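Local coordinates for protein exodeoxyribonuclease (Neisseria meningitidis, PDB 2JC5) that probably cleaves DNA at apurinic or apyrimidinic sites during DNA repair, as a magnesium- or manganese-dependent phosphodiesterase of the AP/ExoA family, at residues Gln120-Lys123 and Tyr124-Leu127; Asp128-Tyr131 and Pro132-Glu135; Thr189-Trp192 and Arg193-Pro197; Ala42-Ala46 and Asp47-Pro51; Arg13-Lys17 and Lys18-Glu22. All blocks are in the same frame, centred on the assembly; numbering follows the deposited sequence.

Contact 1: Gln120-Lys123 and Tyr124-Leu127; sequences QQVK and YRFL. With BCN (bicine), chain C.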
# COMPACT_ATOMS: atom_id res chain seq x y z
N GLN A 120 -5.95 18.15 0.87
CA GLN A 120 -6.87 17.46 1.79
C GLN A 120 -8.20 17.26 1.11
O GLN A 120 -8.82 16.23 1.26
CB GLN A 120 -7.02 18.15 3.15
CG GLN A 120 -7.94 17.42 4.15
CD GLN A 120 -7.35 16.09 4.60
OE1 GLN A 120 -6.17 16.04 4.92
NE2 GLN A 120 -8.14 15.03 4.61
N GLN A 121 -8.64 18.24 0.33
CA GLN A 121 -9.89 18.08 -0.42
C GLN A 121 -9.80 17.01 -1.49
O GLN A 121 -10.72 16.20 -1.64
CB GLN A 121 -10.35 19.41 -1.02
CG GLN A 121 -10.95 20.33 0.02
CD GLN A 121 -12.20 19.74 0.67
OE1 GLN A 121 -13.13 19.29 -0.02
NE2 GLN A 121 -12.23 19.74 1.99
N VAL A 122 -8.71 16.97 -2.24
CA VAL A 122 -8.47 15.86 -3.19
C VAL A 122 -8.53 14.52 -2.46
O VAL A 122 -9.13 13.57 -2.94
CB VAL A 122 -7.12 15.99 -3.95
CG1 VAL A 122 -6.78 14.71 -4.72
CG2 VAL A 122 -7.15 17.21 -4.87
N LYS A 123 -7.90 14.45 -1.28
CA LYS A 123 -7.87 13.23 -0.51
C LYS A 123 -9.29 12.81 -0.16
O LYS A 123 -9.66 11.67 -0.36
CB LYS A 123 -7.00 13.40 0.73
CG LYS A 123 -6.87 12.18 1.61
CD LYS A 123 -5.92 12.46 2.76
CE LYS A 123 -5.58 11.24 3.56
NZ LYS A 123 -4.79 11.53 4.80
N TYR A 124 -10.10 13.75 0.34
CA TYR A 124 -11.49 13.41 0.65
C TYR A 124 -12.29 13.01 -0.58
O TYR A 124 -13.08 12.08 -0.50
CB TYR A 124 -12.21 14.54 1.38
CG TYR A 124 -11.88 14.66 2.86
CD1 TYR A 124 -11.89 13.55 3.69
CD2 TYR A 124 -11.62 15.91 3.43
CE1 TYR A 124 -11.64 13.65 5.04
CE2 TYR A 124 -11.37 16.02 4.80
CZ TYR A 124 -11.37 14.88 5.59
OH TYR A 124 -11.12 14.98 6.94
N ARG A 125 -12.10 13.68 -1.71
CA ARG A 125 -12.76 13.25 -2.94
C ARG A 125 -12.30 11.84 -3.37
O ARG A 125 -13.09 11.04 -3.85
CB ARG A 125 -12.56 14.29 -4.04
CG ARG A 125 -13.32 15.58 -3.75
CD ARG A 125 -13.45 16.46 -4.96
NE ARG A 125 -12.17 17.05 -5.35
CZ ARG A 125 -11.39 16.62 -6.34
NH1 ARG A 125 -11.73 15.58 -7.09
NH2 ARG A 125 -10.25 17.26 -6.60
N PHE A 126 -11.03 11.52 -3.17
CA PHE A 126 -10.55 10.17 -3.45
C PHE A 126 -11.23 9.12 -2.57
O PHE A 126 -11.68 8.07 -3.04
CB PHE A 126 -9.05 10.11 -3.25
CG PHE A 126 -8.42 8.84 -3.72
CD1 PHE A 126 -8.49 7.67 -2.97
CD2 PHE A 126 -7.76 8.80 -4.93
CE1 PHE A 126 -7.92 6.49 -3.43
CE2 PHE A 126 -7.16 7.64 -5.39
CZ PHE A 126 -7.25 6.48 -4.63
N LEU A 127 -11.33 9.41 -1.28
CA LEU A 127 -12.02 8.52 -0.37
C LEU A 127 -13.45 8.24 -0.85
O LEU A 127 -13.92 7.11 -0.80
CB LEU A 127 -12.05 9.08 1.05
CG LEU A 127 -10.75 9.34 1.83
CD1 LEU A 127 -11.04 9.55 3.33
CD2 LEU A 127 -9.72 8.24 1.60
N1 BCN C . 0.80 12.05 6.43
C1 BCN C . -0.53 11.71 5.87
C2 BCN C . -1.08 12.81 4.99
O21 BCN C . -2.16 12.57 4.37
O22 BCN C . -0.46 13.88 4.90
C3 BCN C . 1.90 11.26 5.85
C4 BCN C . 2.45 11.99 4.64
O4 BCN C . 2.82 13.36 4.94
C5 BCN C . 0.79 11.93 7.93
C6 BCN C . 1.78 12.91 8.56
O6 BCN C . 1.77 14.17 7.89
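Gln120 and Tyr124 lie one helical turn apart, and the amide of the first sits over the ring of the second. NE2 of Gln120 comes within 3.4 Å of CZ of Tyr124, above one face and displaced toward the rim. Amide and ring planes are turned 64° apart. Gln120 reaches this place because its chain bends at the second torsion (chi2 68°). Its OE1 bonds to Ser169 and its NE2 to Glu175, so both ends of the amide are held. This side is the tight one. Tyr124 also packs on Leu172 and on helix 173-184.

Lys123 leaves the same side of the helix. Its chain is extended throughout, which carries NZ to a hydrogen bond of 2.9 Å with O21 of the bicine. The ammonium also forms a salt bridge with Glu175 and hydrogen bonds with Ser169 OG and Asn151 O. The carboxylate of Glu175 therefore links Gln120 to Lys123.

The far side is looser. Gln121 is exposed, and its NE2 stays 4.1 Å from CD2 of Tyr124, at the ring edge. The Arg125 guanidinium lies against Val122, with NH2 of Arg125 3.6 Å from CG2 of Val122, and forms a salt bridge with Glu88.

The backbone is regular alpha helix, as in the bond from Tyr124 N to Gln120 O (2.9 Å). It is the helix of a beta-alpha-beta unit of the DNase I-like fold, and it lends a lysine to the bicine pocket.

Contact 2: Asp128-Tyr131 and Pro132-Glu135; sequences DAFY and PMLE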
# COMPACT_ATOMS: atom_id res chain seq x y z
N ASP A 128 -14.15 9.29 -1.29
CA ASP A 128 -15.54 9.12 -1.71
C ASP A 128 -15.67 8.36 -3.01
O ASP A 128 -16.64 7.62 -3.20
CB ASP A 128 -16.23 10.48 -1.82
CG ASP A 128 -16.44 11.15 -0.48
OD1 ASP A 128 -16.53 10.44 0.54
OD2 ASP A 128 -16.53 12.40 -0.45
N ALA A 129 -14.71 8.52 -3.92
CA ALA A 129 -14.71 7.78 -5.19
C ALA A 129 -14.27 6.34 -5.02
O ALA A 129 -14.71 5.47 -5.75
CB ALA A 129 -13.82 8.48 -6.23
N PHE A 130 -13.36 6.10 -4.07
CA PHE A 130 -12.81 4.78 -3.90
C PHE A 130 -13.69 3.87 -3.05
O PHE A 130 -13.71 2.67 -3.27
CB PHE A 130 -11.39 4.90 -3.31
CG PHE A 130 -10.59 3.62 -3.34
CD1 PHE A 130 -10.43 2.92 -4.53
CD2 PHE A 130 -9.97 3.13 -2.20
CE1 PHE A 130 -9.69 1.76 -4.58
CE2 PHE A 130 -9.20 1.95 -2.26
CZ PHE A 130 -9.09 1.27 -3.45
N TYR A 131 -14.42 4.42 -2.07
CA TYR A 131 -15.30 3.59 -1.24
C TYR A 131 -16.27 2.69 -2.04
O TYR A 131 -16.37 1.51 -1.75
CB TYR A 131 -16.06 4.45 -0.25
CG TYR A 131 -16.81 3.72 0.83
CD1 TYR A 131 -16.20 3.42 2.04
CD2 TYR A 131 -18.15 3.38 0.68
CE1 TYR A 131 -16.89 2.81 3.07
CE2 TYR A 131 -18.85 2.74 1.70
CZ TYR A 131 -18.22 2.46 2.89
OH TYR A 131 -18.91 1.84 3.92
N PRO A 132 -17.00 3.24 -3.02
CA PRO A 132 -17.86 2.34 -3.81
C PRO A 132 -17.12 1.28 -4.63
O PRO A 132 -17.68 0.22 -4.92
CB PRO A 132 -18.61 3.30 -4.75
CG PRO A 132 -18.41 4.64 -4.19
CD PRO A 132 -17.14 4.64 -3.42
N MET A 133 -15.86 1.55 -4.98
CA MET A 133 -15.02 0.56 -5.65
C MET A 133 -14.67 -0.56 -4.67
O MET A 133 -14.69 -1.73 -5.03
CB MET A 133 -13.76 1.20 -6.19
CG MET A 133 -14.03 2.19 -7.28
SD MET A 133 -12.52 2.94 -7.90
CE MET A 133 -11.54 1.48 -8.25
N LEU A 134 -14.34 -0.20 -3.45
CA LEU A 134 -14.09 -1.18 -2.39
C LEU A 134 -15.32 -2.04 -2.11
O LEU A 134 -15.22 -3.23 -1.90
CB LEU A 134 -13.60 -0.50 -1.12
CG LEU A 134 -12.16 0.02 -1.11
CD1 LEU A 134 -11.96 0.94 0.08
CD2 LEU A 134 -11.13 -1.12 -1.11
N GLU A 135 -16.50 -1.41 -2.14
CA GLU A 135 -17.75 -2.11 -1.96
C GLU A 135 -17.99 -3.10 -3.09
O GLU A 135 -18.31 -4.26 -2.86
CB GLU A 135 -18.92 -1.13 -1.86
CG GLU A 135 -20.23 -1.83 -1.53
CD GLU A 135 -21.33 -0.89 -1.10
OE1 GLU A 135 -21.28 0.29 -1.49
OE2 GLU A 135 -22.25 -1.37 -0.41
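A proline-kinked turn of helix 117-139 holds this contact, where Phe130 packs on Met133 and Leu134. Leu134 lies one turn after Phe130 and covers one ring face. Its CG is 4.1 Å from the ring centroid, 25° off the normal, a CH-pi contact. Both methyls join in: CD1 of Leu134 is 3.7 Å from CD2 of Phe130, and CD2 of Leu134 lies near CZ of Phe130.

Met133 comes to the edge of the same ring, in a Met-aromatic contact. Its SD is 5.3 Å from the Phe130 centroid and 79° off the normal. CE then turns back beside CE1 and CD1 of Phe130, since the methionine chain bends at its last torsion (chi3 51°). Phe95 of strand 95-100 packs on both Phe130 and Met133. The helix connects strand 103-109 to strand 143-147 in a beta-alpha-beta unit of the DNase I-like fold, and this side of it faces the sheet.

Pro132 makes the kink. Its nitrogen has no hydrogen to give, and its CD stands 3.0 Å from Asp128 O, where a helical N-H bond would otherwise lie. Regular bonding resumes with Leu134 N to Phe130 O (2.9 Å) and Glu135 N to Tyr131 O (2.9 Å).

The Tyr131 ring meets Trp178 and packs against Lys181 and Val182 of helix 173-184. Leu134 also reaches Trp178 and Val182, and its carbonyl O accepts a bond from NE1 of Trp188.

Contact 3: Thr189-Trp192 and Arg193-Pro197; sequences TDMW and RTLYP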
# COMPACT_ATOMS: atom_id res chain seq x y z
N THR A 189 -10.88 -6.74 5.96
CA THR A 189 -10.05 -7.05 7.12
C THR A 189 -8.74 -6.28 7.02
O THR A 189 -8.02 -6.41 6.04
CB THR A 189 -9.75 -8.57 7.20
OG1 THR A 189 -10.97 -9.28 7.43
CG2 THR A 189 -8.76 -8.91 8.32
N ASP A 190 -8.42 -5.53 8.08
CA ASP A 190 -7.13 -4.87 8.23
C ASP A 190 -6.20 -5.96 8.73
O ASP A 190 -6.25 -6.35 9.90
CB ASP A 190 -7.33 -3.71 9.23
CG ASP A 190 -6.05 -3.04 9.62
OD1 ASP A 190 -4.96 -3.54 9.26
OD2 ASP A 190 -6.17 -1.98 10.30
N MET A 191 -5.38 -6.49 7.85
CA MET A 191 -4.74 -7.77 8.13
C MET A 191 -3.80 -7.70 9.33
O MET A 191 -3.78 -8.61 10.17
CB MET A 191 -3.99 -8.30 6.91
CG MET A 191 -3.91 -9.81 6.86
SD MET A 191 -5.51 -10.67 6.79
CE MET A 191 -5.75 -11.30 8.46
N TRP A 192 -3.02 -6.62 9.42
CA TRP A 192 -2.10 -6.46 10.52
C TRP A 192 -2.83 -6.44 11.86
O TRP A 192 -2.47 -7.13 12.82
CB TRP A 192 -1.27 -5.17 10.40
CG TRP A 192 -0.36 -5.02 11.56
CD1 TRP A 192 -0.59 -4.34 12.72
CD2 TRP A 192 0.92 -5.66 11.71
NE1 TRP A 192 0.48 -4.50 13.58
CE2 TRP A 192 1.42 -5.30 12.98
CE3 TRP A 192 1.69 -6.49 10.90
CZ2 TRP A 192 2.65 -5.72 13.44
CZ3 TRP A 192 2.92 -6.91 11.36
CH2 TRP A 192 3.38 -6.54 12.63
N ARG A 193 -3.87 -5.61 11.94
CA ARG A 193 -4.55 -5.40 13.22
C ARG A 193 -5.30 -6.65 13.63
O ARG A 193 -5.44 -6.93 14.82
CB ARG A 193 -5.50 -4.21 13.11
CG ARG A 193 -6.23 -3.85 14.36
CD ARG A 193 -5.35 -3.60 15.54
NE ARG A 193 -4.37 -2.54 15.32
CZ ARG A 193 -3.06 -2.64 15.51
NH1 ARG A 193 -2.48 -3.76 15.91
NH2 ARG A 193 -2.29 -1.57 15.27
N THR A 194 -5.77 -7.41 12.64
CA THR A 194 -6.47 -8.65 12.93
C THR A 194 -5.50 -9.72 13.42
O THR A 194 -5.80 -10.44 14.38
CB THR A 194 -7.29 -9.10 11.71
OG1 THR A 194 -8.39 -8.20 11.57
CG2 THR A 194 -7.85 -10.50 11.89
N LEU A 195 -4.35 -9.83 12.77
CA LEU A 195 -3.33 -10.80 13.19
C LEU A 195 -2.77 -10.49 14.58
O LEU A 195 -2.52 -11.42 15.36
CB LEU A 195 -2.16 -10.86 12.19
CG LEU A 195 -2.44 -11.60 10.89
CD1 LEU A 195 -1.36 -11.34 9.87
CD2 LEU A 195 -2.60 -13.10 11.15
N TYR A 196 -2.51 -9.21 14.85
CA TYR A 196 -1.79 -8.78 16.05
C TYR A 196 -2.51 -7.60 16.70
O TYR A 196 -2.10 -6.46 16.59
CB TYR A 196 -0.36 -8.37 15.67
CG TYR A 196 0.37 -9.44 14.91
CD1 TYR A 196 0.54 -10.71 15.45
CD2 TYR A 196 0.86 -9.22 13.63
CE1 TYR A 196 1.19 -11.73 14.74
CE2 TYR A 196 1.50 -10.22 12.91
CZ TYR A 196 1.67 -11.47 13.47
OH TYR A 196 2.32 -12.45 12.74
N PRO A 197 -3.63 -7.87 17.38
CA PRO A 197 -4.47 -6.82 17.94
C PRO A 197 -3.77 -5.75 18.77
O PRO A 197 -4.19 -4.60 18.74
CB PRO A 197 -5.45 -7.61 18.80
CG PRO A 197 -5.58 -8.89 18.07
CD PRO A 197 -4.22 -9.20 17.59
O HOH W 1 -9.76 -5.87 10.64
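Trp192 and Tyr196, one turn apart, form a T-shaped aromatic pair. The edge of Tyr196 points at the six-membered ring of Trp192, with centroids 4.9 Å apart and planes at 63°. CD2 of Tyr196 does the touching, 3.8 Å from CH2 of Trp192. Beyond the rings, Tyr196 OH bonds to Ala236 N and Trp192 NE1 to Val199 O.

Apolar contact is thinner. CE of Met191 reaches CG of Leu195 at 4.1 Å because the methionine chain bends at chi2 and chi3.

The backbone bonds are helical. Asp190 O accepts from Thr194 N at 3.0 Å. Trp192 O accepts from Tyr196 N at 2.9 Å, the last turn before the chain leaves the helix. A water joins Asp190 N to Thr194 OG1.

The charged groups find their partners outside the two segments. Asp190 forms a salt bridge with Arg219, and Arg193 one with Asp158. The guanidinium of Arg193 also bonds to Val199 O.

Here strand 189-190, paired with strand 217-225, runs straight into a short helix with Asp190 at the N-cap position. Side chains of this unit pack on strand 217-225 of one sheet and on strands 233-238 and 250-254 of the other, in the DNase I-like fold.

Contact 4: Ala42-Ala46 and Asp47-Pro51; sequences ADLSA and DMKNP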
# COMPACT_ATOMS: atom_id res chain seq x y z
N ALA A 42 9.70 6.27 -18.85
CA ALA A 42 10.99 6.58 -19.46
C ALA A 42 12.15 6.57 -18.47
O ALA A 42 13.30 6.41 -18.88
CB ALA A 42 10.92 7.95 -20.16
N ASP A 43 11.86 6.75 -17.19
CA ASP A 43 12.87 6.78 -16.13
C ASP A 43 13.14 5.42 -15.50
O ASP A 43 14.08 5.29 -14.71
CB ASP A 43 12.42 7.69 -14.98
CG ASP A 43 12.06 9.07 -15.42
OD1 ASP A 43 12.88 9.74 -16.09
OD2 ASP A 43 10.97 9.55 -15.03
N LEU A 44 12.31 4.43 -15.81
CA LEU A 44 12.45 3.13 -15.19
C LEU A 44 13.45 2.28 -15.96
O LEU A 44 13.33 2.11 -17.16
CB LEU A 44 11.12 2.38 -15.19
CG LEU A 44 9.95 3.02 -14.43
CD1 LEU A 44 8.67 2.23 -14.68
CD2 LEU A 44 10.21 3.18 -12.93
N SER A 45 14.42 1.74 -15.23
CA SER A 45 15.35 0.78 -15.80
C SER A 45 14.65 -0.57 -15.95
O SER A 45 13.57 -0.79 -15.39
CB SER A 45 16.59 0.68 -14.91
OG SER A 45 17.23 1.94 -14.76
N ALA A 46 15.27 -1.48 -16.70
CA ALA A 46 14.71 -2.80 -16.89
C ALA A 46 14.44 -3.50 -15.56
O ALA A 46 13.43 -4.19 -15.41
CB ALA A 46 15.65 -3.65 -17.77
N ASP A 47 15.35 -3.30 -14.61
CA ASP A 47 15.22 -3.93 -13.29
C ASP A 47 14.13 -3.31 -12.41
O ASP A 47 13.76 -3.88 -11.40
CB ASP A 47 16.59 -3.98 -12.57
CG ASP A 47 17.17 -2.61 -12.25
OD1 ASP A 47 16.54 -1.57 -12.52
OD2 ASP A 47 18.30 -2.57 -11.68
N MET A 48 13.61 -2.15 -12.81
CA MET A 48 12.46 -1.52 -12.15
C MET A 48 11.13 -1.86 -12.82
O MET A 48 10.07 -1.58 -12.27
CB MET A 48 12.65 -0.00 -12.15
CG MET A 48 13.84 0.46 -11.36
SD MET A 48 14.24 2.17 -11.70
CE MET A 48 15.85 2.31 -10.90
N LYS A 49 11.20 -2.44 -14.01
CA LYS A 49 10.02 -2.90 -14.74
C LYS A 49 9.79 -4.38 -14.49
O LYS A 49 8.67 -4.80 -14.24
CB LYS A 49 10.18 -2.68 -16.23
CG LYS A 49 10.22 -1.23 -16.65
CD LYS A 49 10.50 -1.15 -18.13
CE LYS A 49 10.90 0.20 -18.55
NZ LYS A 49 11.03 0.21 -20.02
N ASN A 50 10.87 -5.16 -14.53
CA ASN A 50 10.82 -6.62 -14.39
C ASN A 50 11.92 -7.09 -13.45
O ASN A 50 12.86 -7.81 -13.85
CB ASN A 50 10.95 -7.28 -15.76
CG ASN A 50 9.85 -6.86 -16.69
OD1 ASN A 50 10.04 -5.99 -17.53
ND2 ASN A 50 8.67 -7.44 -16.50
N PRO A 51 11.81 -6.69 -12.17
CA PRO A 51 12.88 -7.03 -11.25
C PRO A 51 13.03 -8.54 -11.10
O PRO A 51 12.04 -9.26 -10.87
CB PRO A 51 12.42 -6.40 -9.92
CG PRO A 51 10.96 -6.16 -10.06
CD PRO A 51 10.70 -5.96 -11.52
O HOH W 2 12.11 2.87 -19.77
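Ala46, Met48 and Leu44 have the most surface buried here. Ala46 acts through its carbonyl. Its O accepts two bonds, from Asn50 N at 2.9 Å with a 163° N-H angle, and from Lys49 N at 3.2 Å. The Asn50 bond is nearly in line with the C=O, while Lys49 N sits well above the carbonyl plane.

Met48 runs alongside the segment before it. Its N bonds to Ser45 O at 2.9 Å. Its extended chain, with CG anti to the carbonyl carbon (chi1 -64°), sends SD toward Ser45 N. That pair is a weak N-H to sulfur bond of 3.6 Å. CB of Met48 also touches CD2 of Leu44 at 4.1 Å.

This is a short, weakly bonded helical turn, helix 46-49. It follows a loop from strand 31-35 and leads toward strand 55-59, at the edge of the six-stranded sheet. Leu44 and Lys49 both pack on Trp58 of that edge strand.

Leu44 has Lys49 packed alongside it. CE of Lys49 is 3.4 Å from Leu44 O, and its CG approaches CB of Leu44. A water bridges the remaining distance, accepting from Lys49 NZ and donating to Leu44 O.

Met48 also packs on Ile12 and Arg13 of helix 12-17. Its carbonyl O accepts a bond from the hydroxyl of Tyr72 on strand 69-73.

Contact 5: Arg13-Lys17 and Lys18-Glu22; sequences RSAYK and KGFYE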
# COMPACT_ATOMS: atom_id res chain seq x y z
N ARG A 13 14.04 4.88 -7.67
CA ARG A 13 15.46 5.04 -7.96
C ARG A 13 16.26 5.18 -6.65
O ARG A 13 17.33 4.56 -6.48
CB ARG A 13 15.70 6.20 -8.94
CG ARG A 13 15.28 5.85 -10.35
CD ARG A 13 15.27 7.05 -11.29
NE ARG A 13 14.12 7.91 -11.04
CZ ARG A 13 13.90 9.06 -11.67
NH1 ARG A 13 14.74 9.47 -12.62
NH2 ARG A 13 12.81 9.76 -11.40
N SER A 14 15.75 5.96 -5.71
CA SER A 14 16.37 6.05 -4.39
C SER A 14 16.40 4.72 -3.65
O SER A 14 17.41 4.35 -3.05
CB SER A 14 15.67 7.09 -3.51
OG SER A 14 16.16 8.38 -3.80
N ALA A 15 15.29 4.00 -3.67
CA ALA A 15 15.19 2.74 -2.93
C ALA A 15 16.17 1.72 -3.50
O ALA A 15 16.75 0.93 -2.74
CB ALA A 15 13.77 2.20 -2.97
N TYR A 16 16.33 1.72 -4.81
CA TYR A 16 17.30 0.83 -5.44
C TYR A 16 18.74 1.16 -5.06
O TYR A 16 19.57 0.28 -5.07
CB TYR A 16 17.12 0.82 -6.97
CG TYR A 16 16.09 -0.17 -7.48
CD1 TYR A 16 14.92 -0.45 -6.80
CD2 TYR A 16 16.30 -0.86 -8.67
CE1 TYR A 16 13.99 -1.36 -7.28
CE2 TYR A 16 15.38 -1.77 -9.15
CZ TYR A 16 14.23 -2.02 -8.45
OH TYR A 16 13.31 -2.93 -8.92
N LYS A 17 19.04 2.40 -4.71
CA LYS A 17 20.39 2.74 -4.20
C LYS A 17 20.59 2.23 -2.76
O LYS A 17 21.71 2.18 -2.28
CB LYS A 17 20.63 4.25 -4.24
CG LYS A 17 20.72 4.83 -5.63
CD LYS A 17 20.84 6.34 -5.55
CE LYS A 17 20.76 7.00 -6.89
NZ LYS A 17 20.50 8.44 -6.73
N LYS A 18 19.50 1.92 -2.07
CA LYS A 18 19.52 1.51 -0.67
C LYS A 18 19.30 0.01 -0.46
O LYS A 18 19.16 -0.44 0.68
CB LYS A 18 18.46 2.27 0.12
CG LYS A 18 18.68 3.76 0.20
CD LYS A 18 17.50 4.44 0.87
CE LYS A 18 17.58 5.95 0.83
NZ LYS A 18 18.76 6.49 1.52
N GLY A 19 19.28 -0.77 -1.53
CA GLY A 19 19.23 -2.23 -1.43
C GLY A 19 17.87 -2.84 -1.68
O GLY A 19 17.69 -4.04 -1.49
N PHE A 20 16.89 -2.03 -2.09
CA PHE A 20 15.56 -2.56 -2.26
C PHE A 20 15.50 -3.63 -3.34
O PHE A 20 14.75 -4.60 -3.21
CB PHE A 20 14.53 -1.45 -2.52
CG PHE A 20 13.11 -1.93 -2.51
CD1 PHE A 20 12.50 -2.30 -1.32
CD2 PHE A 20 12.40 -2.07 -3.68
CE1 PHE A 20 11.20 -2.78 -1.31
CE2 PHE A 20 11.10 -2.55 -3.67
CZ PHE A 20 10.50 -2.90 -2.47
N TYR A 21 16.28 -3.47 -4.41
CA TYR A 21 16.25 -4.45 -5.49
C TYR A 21 16.63 -5.84 -4.96
O TYR A 21 15.97 -6.85 -5.26
CB TYR A 21 17.20 -4.05 -6.61
CG TYR A 21 17.19 -5.02 -7.76
CD1 TYR A 21 16.09 -5.12 -8.57
CD2 TYR A 21 18.31 -5.81 -8.06
CE1 TYR A 21 16.06 -5.98 -9.63
CE2 TYR A 21 18.29 -6.68 -9.14
CZ TYR A 21 17.15 -6.76 -9.92
OH TYR A 21 17.09 -7.62 -11.02
N GLU A 22 17.71 -5.91 -4.18
CA GLU A 22 18.18 -7.19 -3.67
C GLU A 22 17.15 -7.78 -2.72
O GLU A 22 16.91 -8.99 -2.72
CB GLU A 22 19.53 -7.02 -2.98
CG GLU A 22 20.68 -6.73 -3.95
CD GLU A 22 20.82 -5.26 -4.36
OE1 GLU A 22 20.04 -4.41 -3.91
OE2 GLU A 22 21.75 -4.94 -5.14
O HOH W 3 18.84 -2.04 -4.53
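Tyr16 and Tyr21 meet with the CB of the second over the ring centre of the first. Tyr21 CB is 3.8 Å from the Tyr16 centroid, 10° off the normal, a clear CH-pi contact. The Tyr21 ring then leans past the rim, and its CD1 comes to 3.5 Å from CE2 of Tyr16. The two ring planes are 49° apart, so they are oblique to each other. Phe20 stands next to them. CE1 of Tyr16 is 4.0 Å from CD2 of Phe20 and lies at the edge of that ring. CB of Phe20 packs on CB of Ala15 at 3.8 Å.

The backbone sets these rings. Ala15 O accepts from Lys18 N at 3.0 Å and from Phe20 N at 3.0 Å, and the two donors come from opposite faces of its plane. Gly19 makes the turn with a positive phi of 102°. This backbone conformation, strained for residues with a CB, suits glycine. A water also accepts from Tyr21 N and lies within reach of Tyr16 O and Glu22 OE1.

Further out, Phe20 meets Phe244 edge-to-face and packs on Val32 and Val34 of strand 31-35. Tyr21 stacks on His52. Pro51 packs against both tyrosines, and the Tyr16 hydroxyl bonds to Asp47 O.

Two short helices, 12-17 and 20-26, meet at this glycine turn. Gly19 is the N-cap of helix 20-26. The pair follows strand 2-8 of the DNase I-like fold, close to Asn10 of the metal site.

In the fold
From the N terminus, contact 5 comes first, at the glycine turn between helices 12-17 and 20-26. Contact 4 follows after strand 31-35. The two touch, as CG of Met48 packs on the Tyr16 ring. They belong to one end of the fold, beside the six-stranded sheet. Contacts 1 and 2 adjoin along helix 117-139, in the beta-alpha-beta unit with strands 103-109 and 143-147. Contact 3 closes the junction of strand 189-190 and helix 191-195. All five are local and run in series; none nests in or crosses another. Contacts 2 and 5 lie on opposite sides of the chain's centre, about 33 Å apart between centres.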